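Local coordinates for protein metal-dependent hydrolase (Lactobacillus plantarum, PDB 2F6K) that probably acts as a manganese-binding decarboxylase of the amidohydrolase superfamily, related to aminocarboxymuconate-semialdehyde decarboxylase, at residues D5-Y10 / G264-Y269; L39-M44 / D89-L94; S55-H60 / A152-E157. One frame throughout, in Å; residues are numbered along the deposited sequence.

Overall arrangement
All three contacts lie in one parallel beta/alpha barrel. Along the chain the segments come in the order 5-10, 39-44, 55-60, 89-94, 152-157 and 264-269. Contact 1 therefore spans the other two, while contacts 2 and 3 interleave. Contact 1 closes the barrel between strand 3-9 and the loop after strand 261-262. Contact 3, its centre about 11 Å from that of contact 1, supplies the fourth protein ligand, His154, to the same manganese. Contact 2, its centre about 9 Å from that of contact 1, packs helix 37-46 near the start of strand 91-95. Contacts 1 and 3 thus build the metal site at the C-terminal strand ends; contact 2 belongs to the surrounding helix layer.

Contact 1: residues D5-Y10 / G264-Y269; sequences DFHTHY and GSDIPY. With MN (manganese (II) ion), chain C.
Asp5 holds CG anti to its backbone N (chi1 -161°), which carries its carboxylate to Ser265. His9 places CG anti to its carbonyl carbon (chi1 -52°), which brings NE2 to the metal beside Asp266. Asp5 OD2 uses its syn lone pair to accept from Ser265 OG at 2.6 Å. Asp5 OD1 accepts from Ser265 N at 3.1 Å. It also accepts from His7 N, two residues on, which closes an Asx turn. These two donors reach OD1 from opposite faces of the carboxylate plane. With an alanine here, Ser265 OG and His7 N would probably lose this acceptor, Ser265 N would keep just its weak bond to His7 O, and the turn beside the metal ligand His7 would probably be freer to shift. Asp266 N donates to His7 O at 2.6 Å, and His9 N donates to Ile267 O at 2.8 Å in a fairly straight bond (163°). This is the closure of a TIM barrel of the amidohydrolase type, in which the His-x-His of the first strand meets the aspartate after the last strand at a metal site. The manganese is bound by His7 NE2 at 2.1 Å, His9 NE2 at 2.3 Å and Asp266 OD1 at 2.4 Å, with His154 and two waters completing the shell. Second-shell bonds at ND1, together with the metal at NE2, set the rotation of both rings: His7 ND1 pairs with Asp239, and His9 ND1 with Ser55 O. One of the metal-bound waters also donates to Asp266 OD2. The Tyr269 side chain crosses that of His9 at about a right angle, with Tyr269 CD2 3.6 Å from His9 CD2. A separate water bridges Tyr269 OH and Tyr10 O.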
ATOM      1  N   ASP A   5     -36.448   9.272  -3.903  1.00 35.01           N
ATOM      2  CA  ASP A   5     -34.989   9.279  -4.056  1.00 33.58           C
ATOM      3  C   ASP A   5     -34.278   8.469  -2.969  1.00 31.62           C
ATOM      4  O   ASP A   5     -34.291   8.856  -1.806  1.00 30.05           O
ATOM      5  CB  ASP A   5     -34.500  10.729  -4.005  1.00 37.66           C
ATOM      6  CG  ASP A   5     -33.122  10.906  -4.605  1.00 41.45           C
ATOM      7  OD1 ASP A   5     -32.353   9.913  -4.656  1.00 38.18           O
ATOM      8  OD2 ASP A   5     -32.817  12.050  -5.017  1.00 38.46           O
ATOM      9  N   PHE A   6     -33.637   7.364  -3.334  1.00 29.04           N
ATOM     10  CA  PHE A   6     -32.962   6.554  -2.323  1.00 29.54           C
ATOM     11  C   PHE A   6     -31.456   6.762  -2.213  1.00 30.38           C
ATOM     12  O   PHE A   6     -30.768   6.024  -1.498  1.00 30.93           O
ATOM     13  CB  PHE A   6     -33.242   5.070  -2.553  1.00 30.20           C
ATOM     14  CG  PHE A   6     -33.962   4.414  -1.416  1.00 32.02           C
ATOM     15  CD1 PHE A   6     -35.297   4.038  -1.545  1.00 34.73           C
ATOM     16  CD2 PHE A   6     -33.316   4.186  -0.204  1.00 33.02           C
ATOM     17  CE1 PHE A   6     -35.980   3.443  -0.483  1.00 33.21           C
ATOM     18  CE2 PHE A   6     -33.990   3.593   0.868  1.00 34.88           C
ATOM     19  CZ  PHE A   6     -35.325   3.220   0.727  1.00 34.79           C
ATOM     20  N   HIS A   7     -30.939   7.754  -2.928  1.00 30.51           N
ATOM     21  CA  HIS A   7     -29.514   8.060  -2.890  1.00 28.91           C
ATOM     22  C   HIS A   7     -29.372   9.560  -3.055  1.00 29.97           C
ATOM     23  O   HIS A   7     -29.195  10.068  -4.157  1.00 32.26           O
ATOM     24  CB  HIS A   7     -28.765   7.319  -4.004  1.00 29.02           C
ATOM     25  CG  HIS A   7     -27.271   7.433  -3.917  1.00 30.59           C
ATOM     26  ND1 HIS A   7     -26.428   6.395  -4.249  1.00 28.97           N
ATOM     27  CD2 HIS A   7     -26.468   8.471  -3.575  1.00 29.87           C
ATOM     28  CE1 HIS A   7     -25.173   6.786  -4.116  1.00 28.28           C
ATOM     29  NE2 HIS A   7     -25.170   8.043  -3.709  1.00 32.27           N
ATOM     30  N   THR A   8     -29.472  10.265  -1.939  1.00 29.19           N
ATOM     31  CA  THR A   8     -29.369  11.713  -1.924  1.00 29.14           C
ATOM     32  C   THR A   8     -28.685  12.050  -0.594  1.00 29.40           C
ATOM     33  O   THR A   8     -28.880  11.344   0.402  1.00 30.86           O
ATOM     34  CB  THR A   8     -30.784  12.340  -2.070  1.00 28.59           C
ATOM     35  OG1 THR A   8     -30.705  13.753  -1.881  1.00 27.97           O
ATOM     36  CG2 THR A   8     -31.762  11.719  -1.078  1.00 27.71           C
ATOM     37  N   HIS A   9     -27.880  13.110  -0.567  1.00 28.69           N
ATOM     38  CA  HIS A   9     -27.130  13.421   0.652  1.00 29.70           C
ATOM     39  C   HIS A   9     -27.314  14.775   1.344  1.00 31.04           C
ATOM     40  O   HIS A   9     -27.863  15.728   0.781  1.00 29.75           O
ATOM     41  CB  HIS A   9     -25.634  13.242   0.380  1.00 27.77           C
ATOM     42  CG  HIS A   9     -25.269  11.920  -0.221  1.00 26.65           C
ATOM     43  ND1 HIS A   9     -25.454  10.723   0.436  1.00 28.49           N
ATOM     44  CD2 HIS A   9     -24.700  11.609  -1.411  1.00 28.71           C
ATOM     45  CE1 HIS A   9     -25.015   9.733  -0.323  1.00 29.55           C
ATOM     46  NE2 HIS A   9     -24.552  10.243  -1.450  1.00 27.06           N
ATOM     47  N   TYR A  10     -26.821  14.837   2.581  1.00 29.83           N
ATOM     48  CA  TYR A  10     -26.863  16.053   3.387  1.00 29.89           C
ATOM     49  C   TYR A  10     -25.509  16.184   4.081  1.00 30.31           C
ATOM     50  O   TYR A  10     -24.796  15.196   4.234  1.00 28.62           O
ATOM     51  CB  TYR A  10     -27.993  15.989   4.427  1.00 31.41           C
ATOM     52  CG  TYR A  10     -27.848  14.917   5.492  1.00 30.85           C
ATOM     53  CD1 TYR A  10     -27.705  15.258   6.836  1.00 32.69           C
ATOM     54  CD2 TYR A  10     -27.871  13.567   5.159  1.00 34.60           C
ATOM     55  CE1 TYR A  10     -27.589  14.279   7.826  1.00 30.30           C
ATOM     56  CE2 TYR A  10     -27.754  12.582   6.144  1.00 34.12           C
ATOM     57  CZ  TYR A  10     -27.615  12.947   7.471  1.00 31.67           C
ATOM     58  OH  TYR A  10     -27.508  11.976   8.439  1.00 35.32           O
ATOM     59  N   GLY A 264     -32.140   6.942  -7.753  1.00 32.57           N
ATOM     60  CA  GLY A 264     -31.202   7.694  -6.931  1.00 30.87           C
ATOM     61  C   GLY A 264     -30.673   8.881  -7.731  1.00 33.09           C
ATOM     62  O   GLY A 264     -30.419   8.753  -8.931  1.00 31.45           O
ATOM     63  N   SER A 265     -30.500  10.036  -7.090  1.00 31.91           N
ATOM     64  CA  SER A 265     -30.004  11.210  -7.811  1.00 34.04           C
ATOM     65  C   SER A 265     -28.551  11.553  -7.477  1.00 33.75           C
ATOM     66  O   SER A 265     -27.817  12.073  -8.318  1.00 33.62           O
ATOM     67  CB  SER A 265     -30.891  12.426  -7.530  1.00 30.73           C
ATOM     68  OG  SER A 265     -30.687  12.901  -6.219  1.00 30.43           O
ATOM     69  N   ASP A 266     -28.158  11.258  -6.245  1.00 33.03           N
ATOM     70  CA  ASP A 266     -26.807  11.501  -5.744  1.00 33.31           C
ATOM     71  C   ASP A 266     -26.449  12.969  -5.565  1.00 32.79           C
ATOM     72  O   ASP A 266     -25.274  13.324  -5.635  1.00 34.18           O
ATOM     73  CB  ASP A 266     -25.761  10.846  -6.649  1.00 34.95           C
ATOM     74  CG  ASP A 266     -24.546  10.362  -5.876  1.00 37.73           C
ATOM     75  OD1 ASP A 266     -24.436  10.669  -4.669  1.00 38.81           O
ATOM     76  OD2 ASP A 266     -23.704   9.668  -6.476  1.00 39.36           O
ATOM     77  N   ILE A 267     -27.448  13.823  -5.347  1.00 30.10           N
ATOM     78  CA  ILE A 267     -27.183  15.241  -5.126  1.00 27.53           C
ATOM     79  C   ILE A 267     -26.755  15.342  -3.663  1.00 27.97           C
ATOM     80  O   ILE A 267     -27.147  14.510  -2.847  1.00 28.01           O
ATOM     81  CB  ILE A 267     -28.445  16.114  -5.313  1.00 28.22           C
ATOM     82  CG1 ILE A 267     -29.527  15.679  -4.318  1.00 29.81           C
ATOM     83  CG2 ILE A 267     -28.948  16.021  -6.739  1.00 26.30           C
ATOM     84  CD1 ILE A 267     -30.697  16.644  -4.207  1.00 26.17           C
ATOM     85  N   PRO A 268     -25.973  16.376  -3.306  1.00 27.41           N
ATOM     86  CA  PRO A 268     -25.491  17.421  -4.207  1.00 28.64           C
ATOM     87  C   PRO A 268     -24.085  17.158  -4.744  1.00 30.02           C
ATOM     88  O   PRO A 268     -23.480  18.034  -5.363  1.00 31.87           O
ATOM     89  CB  PRO A 268     -25.558  18.663  -3.332  1.00 29.70           C
ATOM     90  CG  PRO A 268     -25.087  18.133  -2.022  1.00 29.16           C
ATOM     91  CD  PRO A 268     -25.804  16.792  -1.900  1.00 27.20           C
ATOM     92  N   TYR A 269     -23.565  15.957  -4.516  1.00 28.41           N
ATOM     93  CA  TYR A 269     -22.227  15.632  -4.993  1.00 27.87           C
ATOM     94  C   TYR A 269     -22.212  15.641  -6.509  1.00 28.35           C
ATOM     95  O   TYR A 269     -21.239  16.079  -7.122  1.00 31.19           O
ATOM     96  CB  TYR A 269     -21.769  14.299  -4.412  1.00 21.96           C
ATOM     97  CG  TYR A 269     -21.488  14.428  -2.933  1.00 24.63           C
ATOM     98  CD1 TYR A 269     -20.190  14.638  -2.461  1.00 21.51           C
ATOM     99  CD2 TYR A 269     -22.539  14.414  -2.002  1.00 21.56           C
ATOM    100  CE1 TYR A 269     -19.944  14.836  -1.094  1.00 20.94           C
ATOM    101  CE2 TYR A 269     -22.305  14.608  -0.646  1.00 19.99           C
ATOM    102  CZ  TYR A 269     -21.011  14.820  -0.199  1.00 22.52           C
ATOM    103  OH  TYR A 269     -20.799  15.025   1.139  1.00 22.86           O
TER
HETATM  104 MN    MN C 402     -23.446   9.144  -3.107  1.00 26.54          MN
HETATM  105  O   HOH W   1     -22.955  13.830   2.836  1.00 23.43           O
HETATM  106  O   HOH W   2     -22.200   8.571  -4.679  1.00 19.83           O
HETATM  107  O   HOH W   3     -21.891  10.794  -2.692  1.00 34.63           O

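Contact 2: residues L39-M44 / D89-L94; sequences LTLNFM and DQLGYL
Met44, present as selenomethionine, reaches from helix 37-46 to Gln90 and Leu91. Its CB points toward the segment 89-94. CG continues the chain anti to the carbonyl carbon, and the next torsion is extended (chi2 171°), so the selenium is carried well clear of the helix backbone. There Met44 SE meets the Leu91 methyl CD2 at 3.8 Å. The chain then bends at its last torsion (chi3 71°), which sets the terminal methyl CE against Gln90. Met44 CE lies 3.2 Å from Gln90 O and 3.9 Å from Gln90 CB. The tip thus touches the backbone and the base of the Gln90 side chain together.

Leu41, three residues earlier, also packs on Gln90 CB. Its methyl, Leu41 CD2, lies 3.6 Å from Gln90 CB and touches CG as well; the two side chains cross at about a right angle. The same Leu41 CD2 is 4.1 Å from Leu91 CG. Thr40 adds a looser touch, with Thr40 CG2 at 4.2 Å from Leu91 CD2. Its hydroxyl is used elsewhere, in a hydrogen bond with Trp35 NE1. No hydrogen bond joins the two segments, and the contact is held by apolar packing.

Helix 39-44 and strand 91-94 run at 121° to each other, with axes 11.7 Å apart. Strand 49-55 lies between strands 3-9 and 91-95, and Met44 also touches its Ile49 and Ser52. A helix that leads into one parallel strand and packs beside the start of the next is the outer-layer arrangement of a beta/alpha barrel.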
ATOM      1  N   LEU A  39     -31.893  23.325  -0.415  1.00 34.73           N
ATOM      2  CA  LEU A  39     -31.372  22.964  -1.727  1.00 31.06           C
ATOM      3  C   LEU A  39     -31.989  21.634  -2.138  1.00 31.30           C
ATOM      4  O   LEU A  39     -32.469  21.489  -3.255  1.00 33.60           O
ATOM      5  CB  LEU A  39     -29.851  22.828  -1.708  1.00 30.46           C
ATOM      6  CG  LEU A  39     -29.210  22.640  -3.082  1.00 29.66           C
ATOM      7  CD1 LEU A  39     -29.364  23.911  -3.917  1.00 26.69           C
ATOM      8  CD2 LEU A  39     -27.756  22.282  -2.869  1.00 23.29           C
ATOM      9  N   THR A  40     -31.991  20.659  -1.236  1.00 28.51           N
ATOM     10  CA  THR A  40     -32.575  19.359  -1.547  1.00 27.51           C
ATOM     11  C   THR A  40     -34.077  19.498  -1.840  1.00 29.71           C
ATOM     12  O   THR A  40     -34.602  18.974  -2.831  1.00 22.14           O
ATOM     13  CB  THR A  40     -32.408  18.384  -0.359  1.00 28.70           C
ATOM     14  OG1 THR A  40     -31.018  18.109  -0.155  1.00 28.94           O
ATOM     15  CG2 THR A  40     -33.170  17.079  -0.614  1.00 25.15           C
ATOM     16  N   LEU A  41     -34.769  20.199  -0.950  1.00 30.25           N
ATOM     17  CA  LEU A  41     -36.197  20.406  -1.101  1.00 33.22           C
ATOM     18  C   LEU A  41     -36.574  21.109  -2.415  1.00 35.59           C
ATOM     19  O   LEU A  41     -37.530  20.711  -3.088  1.00 36.79           O
ATOM     20  CB  LEU A  41     -36.732  21.192   0.103  1.00 31.77           C
ATOM     21  CG  LEU A  41     -36.765  20.421   1.428  1.00 31.90           C
ATOM     22  CD1 LEU A  41     -36.984  21.389   2.595  1.00 29.07           C
ATOM     23  CD2 LEU A  41     -37.866  19.357   1.370  1.00 28.99           C
ATOM     24  N   ASN A  42     -35.839  22.153  -2.781  1.00 36.95           N
ATOM     25  CA  ASN A  42     -36.123  22.859  -4.026  1.00 37.13           C
ATOM     26  C   ASN A  42     -35.804  21.936  -5.218  1.00 37.78           C
ATOM     27  O   ASN A  42     -36.485  21.974  -6.251  1.00 38.03           O
ATOM     28  CB  ASN A  42     -35.295  24.142  -4.103  1.00 41.50           C
ATOM     29  CG  ASN A  42     -35.736  25.050  -5.227  1.00 42.58           C
ATOM     30  OD1 ASN A  42     -36.805  25.640  -5.156  1.00 48.05           O
ATOM     31  ND2 ASN A  42     -34.919  25.161  -6.274  1.00 37.83           N
ATOM     32  N   PHE A  43     -34.769  21.105  -5.083  1.00 35.13           N
ATOM     33  CA  PHE A  43     -34.433  20.174  -6.160  1.00 34.07           C
ATOM     34  C   PHE A  43     -35.588  19.185  -6.333  1.00 34.77           C
ATOM     35  O   PHE A  43     -35.928  18.787  -7.454  1.00 35.14           O
ATOM     36  CB  PHE A  43     -33.164  19.386  -5.842  1.00 32.92           C
ATOM     37  CG  PHE A  43     -32.807  18.362  -6.893  1.00 31.90           C
ATOM     38  CD1 PHE A  43     -32.189  18.748  -8.084  1.00 34.00           C
ATOM     39  CD2 PHE A  43     -33.072  17.008  -6.688  1.00 32.13           C
ATOM     40  CE1 PHE A  43     -31.835  17.797  -9.057  1.00 33.68           C
ATOM     41  CE2 PHE A  43     -32.723  16.047  -7.650  1.00 31.60           C
ATOM     42  CZ  PHE A  43     -32.102  16.444  -8.835  1.00 33.47           C
HETATM   43  N   MSE A  44     -36.182  18.784  -5.214  1.00 34.82           N
HETATM   44  CA  MSE A  44     -37.294  17.840  -5.228  1.00 36.29           C
HETATM   45  C   MSE A  44     -38.516  18.413  -5.938  1.00 35.49           C
HETATM   46  O   MSE A  44     -39.154  17.717  -6.727  1.00 35.08           O
HETATM   47  CB  MSE A  44     -37.649  17.432  -3.798  1.00 36.77           C
HETATM   48  CG  MSE A  44     -36.632  16.491  -3.173  1.00 38.20           C
HETATM   49 SE   MSE A  44     -36.942  16.205  -1.283  1.00 48.52          SE
HETATM   50  CE  MSE A  44     -38.560  15.141  -1.412  1.00 43.81           C
ATOM     51  N   ASP A  89     -43.218  14.582   5.355  1.00 36.80           N
ATOM     52  CA  ASP A  89     -43.647  14.148   4.041  1.00 37.84           C
ATOM     53  C   ASP A  89     -42.627  14.262   2.913  1.00 36.67           C
ATOM     54  O   ASP A  89     -42.834  13.678   1.854  1.00 34.90           O
ATOM     55  CB  ASP A  89     -44.928  14.879   3.656  1.00 43.24           C
ATOM     56  CG  ASP A  89     -46.067  14.606   4.635  1.00 50.60           C
ATOM     57  OD1 ASP A  89     -46.394  13.413   4.853  1.00 49.25           O
ATOM     58  OD2 ASP A  89     -46.628  15.584   5.183  1.00 52.17           O
ATOM     59  N   GLN A  90     -41.538  14.998   3.125  1.00 35.40           N
ATOM     60  CA  GLN A  90     -40.515  15.145   2.090  1.00 34.57           C
ATOM     61  C   GLN A  90     -39.210  14.436   2.416  1.00 35.60           C
ATOM     62  O   GLN A  90     -38.570  13.878   1.525  1.00 35.13           O
ATOM     63  CB  GLN A  90     -40.178  16.619   1.834  1.00 34.37           C
ATOM     64  CG  GLN A  90     -41.196  17.395   1.045  1.00 34.97           C
ATOM     65  CD  GLN A  90     -42.394  17.762   1.864  1.00 34.66           C
ATOM     66  OE1 GLN A  90     -42.281  18.445   2.881  1.00 37.78           O
ATOM     67  NE2 GLN A  90     -43.562  17.310   1.431  1.00 38.18           N
ATOM     68  N   LEU A  91     -38.817  14.446   3.688  1.00 35.19           N
ATOM     69  CA  LEU A  91     -37.547  13.853   4.074  1.00 32.87           C
ATOM     70  C   LEU A  91     -37.516  12.758   5.129  1.00 33.93           C
ATOM     71  O   LEU A  91     -38.161  12.847   6.172  1.00 36.02           O
ATOM     72  CB  LEU A  91     -36.608  14.962   4.533  1.00 33.35           C
ATOM     73  CG  LEU A  91     -36.466  16.173   3.620  1.00 31.74           C
ATOM     74  CD1 LEU A  91     -35.573  17.203   4.287  1.00 31.53           C
ATOM     75  CD2 LEU A  91     -35.890  15.738   2.290  1.00 28.52           C
ATOM     76  N   GLY A  92     -36.719  11.738   4.840  1.00 33.27           N
ATOM     77  CA  GLY A  92     -36.506  10.631   5.751  1.00 33.63           C
ATOM     78  C   GLY A  92     -34.992  10.480   5.820  1.00 34.01           C
ATOM     79  O   GLY A  92     -34.259  11.250   5.187  1.00 32.37           O
ATOM     80  N   TYR A  93     -34.494   9.509   6.575  1.00 35.66           N
ATOM     81  CA  TYR A  93     -33.054   9.349   6.643  1.00 33.52           C
ATOM     82  C   TYR A  93     -32.591   7.974   7.066  1.00 34.46           C
ATOM     83  O   TYR A  93     -33.319   7.222   7.725  1.00 34.20           O
ATOM     84  CB  TYR A  93     -32.442  10.373   7.599  1.00 32.46           C
ATOM     85  CG  TYR A  93     -32.532   9.995   9.064  1.00 34.09           C
ATOM     86  CD1 TYR A  93     -33.760   9.991   9.740  1.00 35.45           C
ATOM     87  CD2 TYR A  93     -31.385   9.661   9.786  1.00 35.67           C
ATOM     88  CE1 TYR A  93     -33.838   9.670  11.103  1.00 30.59           C
ATOM     89  CE2 TYR A  93     -31.451   9.340  11.142  1.00 33.14           C
ATOM     90  CZ  TYR A  93     -32.677   9.349  11.795  1.00 33.26           C
ATOM     91  OH  TYR A  93     -32.730   9.055  13.141  1.00 30.77           O
ATOM     92  N   LEU A  94     -31.359   7.672   6.666  1.00 33.25           N
ATOM     93  CA  LEU A  94     -30.679   6.437   7.010  1.00 31.08           C
ATOM     94  C   LEU A  94     -29.594   6.856   8.006  1.00 32.58           C
ATOM     95  O   LEU A  94     -28.852   7.812   7.769  1.00 33.98           O
ATOM     96  CB  LEU A  94     -30.035   5.817   5.771  1.00 27.63           C
ATOM     97  CG  LEU A  94     -30.986   5.265   4.714  1.00 29.20           C
ATOM     98  CD1 LEU A  94     -30.171   4.774   3.525  1.00 25.98           C
ATOM     99  CD2 LEU A  94     -31.826   4.137   5.313  1.00 19.44           C
TER

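Contact 3: residues S55-H60 / A152-E157; sequences SLSSPH and ALHPNE. With MN (manganese (II) ion), chain C.
The backbones pass with CA atoms 6.9 Å apart at Ser57 and His154, and 5.6 Å apart at Ser58 and Asn156. Both segments are at the C-terminal ends of parallel strands of the TIM barrel, where the active sites of this fold lie. Segment 55-60 follows strand 49-55 and has a cis peptide before Pro59; segment 152-157 leaves strand 150-154 at the metal ligand His154. The His154 ring binds manganese through NE2 at 2.1 Å, beside His7, His9 and Asp266. Ser57 CA lies over one face of this ring. The other ring nitrogen, His154 ND1, donates to Pro155 O at 3.1 Å, with the acceptor close to the ring plane. This bond and the metal bond at NE2 together set the rotation of the imidazole. Pro155 O takes a second donor across the contact, Ser58 OG at 3.1 Å, which approaches in the carbonyl plane. Two side-chain donors therefore grip one buried carbonyl.

Asn156 has CG anti to its carbonyl carbon (chi1 -88°), and its amide extends alongside Ser58 to the backbone of His60. Asn156 OD1 accepts from His60 N at 3.0 Å, in the carbonyl plane and on a lone pair. ND2 donates to His154 O from above that carbonyl plane, 45° out of it. The same Asn156 ND2 packs against Ser58 CB at 3.0 Å. The His60 ring leads away from the contact and pairs with Ser127 OG and Leu97 O. At the metal edge, Ser57 has OG anti to its backbone N, and this hydroxyl is hydrogen-bonded at 2.6 Å between Ser57 OG and the oxygen of a water bound to the manganese.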
ATOM      1  N   SER A  55     -28.959  10.425   3.437  1.00 33.66           N
ATOM      2  CA  SER A  55     -27.880   9.631   4.002  1.00 33.77           C
ATOM      3  C   SER A  55     -26.584  10.425   3.935  1.00 34.43           C
ATOM      4  O   SER A  55     -26.423  11.308   3.088  1.00 33.91           O
ATOM      5  CB  SER A  55     -27.703   8.320   3.234  1.00 37.35           C
ATOM      6  OG  SER A  55     -27.098   8.551   1.978  1.00 36.43           O
ATOM      7  N   LEU A  56     -25.661  10.111   4.835  1.00 33.13           N
ATOM      8  CA  LEU A  56     -24.370  10.784   4.871  1.00 31.77           C
ATOM      9  C   LEU A  56     -23.487  10.113   3.822  1.00 32.04           C
ATOM     10  O   LEU A  56     -23.407   8.883   3.761  1.00 30.78           O
ATOM     11  CB  LEU A  56     -23.754  10.645   6.265  1.00 30.56           C
ATOM     12  CG  LEU A  56     -22.530  11.487   6.620  1.00 32.55           C
ATOM     13  CD1 LEU A  56     -22.911  12.963   6.662  1.00 33.07           C
ATOM     14  CD2 LEU A  56     -21.993  11.050   7.967  1.00 30.76           C
ATOM     15  N   SER A  57     -22.843  10.922   2.986  1.00 33.58           N
ATOM     16  CA  SER A  57     -21.967  10.411   1.928  1.00 35.71           C
ATOM     17  C   SER A  57     -20.562  10.119   2.463  1.00 36.45           C
ATOM     18  O   SER A  57     -20.314  10.207   3.665  1.00 38.59           O
ATOM     19  CB  SER A  57     -21.879  11.439   0.792  1.00 37.95           C
ATOM     20  OG  SER A  57     -21.065  10.975  -0.274  1.00 39.60           O
ATOM     21  N   SER A  58     -19.642   9.765   1.573  1.00 35.53           N
ATOM     22  CA  SER A  58     -18.277   9.498   1.995  1.00 33.95           C
ATOM     23  C   SER A  58     -17.511  10.794   1.787  1.00 31.83           C
ATOM     24  O   SER A  58     -17.958  11.662   1.043  1.00 28.34           O
ATOM     25  CB  SER A  58     -17.655   8.378   1.156  1.00 37.15           C
ATOM     26  OG  SER A  58     -17.453   8.780  -0.185  1.00 40.70           O
ATOM     27  N   PRO A  59     -16.337  10.936   2.424  1.00 31.89           N
ATOM     28  CA  PRO A  59     -15.659   9.977   3.310  1.00 31.11           C
ATOM     29  C   PRO A  59     -16.417   9.701   4.602  1.00 30.32           C
ATOM     30  O   PRO A  59     -17.087  10.583   5.131  1.00 28.27           O
ATOM     31  CB  PRO A  59     -14.311  10.649   3.597  1.00 30.29           C
ATOM     32  CG  PRO A  59     -14.153  11.653   2.483  1.00 35.92           C
ATOM     33  CD  PRO A  59     -15.547  12.172   2.303  1.00 30.19           C
ATOM     34  N   HIS A  60     -16.297   8.476   5.103  1.00 30.18           N
ATOM     35  CA  HIS A  60     -16.941   8.078   6.352  1.00 31.68           C
ATOM     36  C   HIS A  60     -16.255   8.895   7.448  1.00 34.34           C
ATOM     37  O   HIS A  60     -15.131   9.360   7.255  1.00 35.39           O
ATOM     38  CB  HIS A  60     -16.734   6.581   6.602  1.00 29.95           C
ATOM     39  CG  HIS A  60     -17.450   6.068   7.811  1.00 34.19           C
ATOM     40  ND1 HIS A  60     -16.805   5.402   8.832  1.00 34.96           N
ATOM     41  CD2 HIS A  60     -18.753   6.145   8.174  1.00 32.40           C
ATOM     42  CE1 HIS A  60     -17.680   5.094   9.775  1.00 33.42           C
ATOM     43  NE2 HIS A  60     -18.869   5.535   9.401  1.00 32.60           N
ATOM     44  N   ALA A 152     -27.808   0.420   3.334  1.00 25.77           N
ATOM     45  CA  ALA A 152     -27.327   0.977   2.074  1.00 25.49           C
ATOM     46  C   ALA A 152     -25.825   1.199   2.098  1.00 26.33           C
ATOM     47  O   ALA A 152     -25.320   1.985   2.908  1.00 28.39           O
ATOM     48  CB  ALA A 152     -28.037   2.295   1.773  1.00 20.33           C
ATOM     49  N   LEU A 153     -25.121   0.496   1.213  1.00 25.24           N
ATOM     50  CA  LEU A 153     -23.675   0.632   1.103  1.00 25.41           C
ATOM     51  C   LEU A 153     -23.367   1.913   0.346  1.00 26.70           C
ATOM     52  O   LEU A 153     -24.104   2.299  -0.567  1.00 29.31           O
ATOM     53  CB  LEU A 153     -23.063  -0.524   0.304  1.00 25.62           C
ATOM     54  CG  LEU A 153     -23.223  -1.985   0.714  1.00 25.83           C
ATOM     55  CD1 LEU A 153     -22.322  -2.850  -0.176  1.00 26.41           C
ATOM     56  CD2 LEU A 153     -22.846  -2.167   2.171  1.00 31.58           C
ATOM     57  N   HIS A 154     -22.301   2.593   0.739  1.00 25.89           N
ATOM     58  CA  HIS A 154     -21.890   3.776  -0.001  1.00 29.52           C
ATOM     59  C   HIS A 154     -20.389   3.664  -0.202  1.00 29.92           C
ATOM     60  O   HIS A 154     -19.617   3.504   0.750  1.00 27.74           O
ATOM     61  CB  HIS A 154     -22.243   5.087   0.701  1.00 31.05           C
ATOM     62  CG  HIS A 154     -22.208   6.264  -0.221  1.00 33.07           C
ATOM     63  ND1 HIS A 154     -21.036   6.753  -0.761  1.00 33.54           N
ATOM     64  CD2 HIS A 154     -23.207   7.002  -0.766  1.00 36.18           C
ATOM     65  CE1 HIS A 154     -21.315   7.739  -1.597  1.00 35.80           C
ATOM     66  NE2 HIS A 154     -22.626   7.909  -1.619  1.00 36.03           N
ATOM     67  N   PRO A 155     -19.954   3.742  -1.463  1.00 32.32           N
ATOM     68  CA  PRO A 155     -18.527   3.629  -1.757  1.00 30.58           C
ATOM     69  C   PRO A 155     -17.653   4.709  -1.148  1.00 29.73           C
ATOM     70  O   PRO A 155     -18.052   5.870  -1.019  1.00 28.60           O
ATOM     71  CB  PRO A 155     -18.493   3.640  -3.288  1.00 30.72           C
ATOM     72  CG  PRO A 155     -19.617   4.568  -3.627  1.00 30.22           C
ATOM     73  CD  PRO A 155     -20.717   4.130  -2.667  1.00 29.19           C
ATOM     74  N   ASN A 156     -16.461   4.285  -0.749  1.00 28.18           N
ATOM     75  CA  ASN A 156     -15.446   5.169  -0.209  1.00 31.28           C
ATOM     76  C   ASN A 156     -14.190   4.874  -1.018  1.00 33.98           C
ATOM     77  O   ASN A 156     -14.113   3.854  -1.716  1.00 32.76           O
ATOM     78  CB  ASN A 156     -15.169   4.869   1.261  1.00 28.95           C
ATOM     79  CG  ASN A 156     -16.085   5.628   2.191  1.00 31.52           C
ATOM     80  OD1 ASN A 156     -15.621   6.319   3.098  1.00 28.17           O
ATOM     81  ND2 ASN A 156     -17.396   5.507   1.974  1.00 27.68           N
ATOM     82  N   GLU A 157     -13.208   5.764  -0.931  1.00 35.46           N
ATOM     83  CA  GLU A 157     -11.956   5.563  -1.637  1.00 33.93           C
ATOM     84  C   GLU A 157     -11.370   4.251  -1.141  1.00 31.54           C
ATOM     85  O   GLU A 157     -11.358   3.994   0.058  1.00 30.77           O
ATOM     86  CB  GLU A 157     -10.986   6.707  -1.331  1.00 36.25           C
ATOM     87  CG  GLU A 157      -9.534   6.398  -1.677  1.00 43.44           C
ATOM     88  CD  GLU A 157      -8.620   7.604  -1.520  1.00 48.61           C
ATOM     89  OE1 GLU A 157      -8.827   8.383  -0.561  1.00 52.47           O
ATOM     90  OE2 GLU A 157      -7.696   7.766  -2.352  1.00 48.51           O
TER
HETATM   91 MN    MN C 402     -23.446   9.144  -3.107  1.00 26.54          MN
HETATM   92  O   HOH W   3     -21.891  10.794  -2.692  1.00 34.63           O
HETATM   93  O   HOH W   2     -22.200   8.571  -4.679  1.00 19.83           O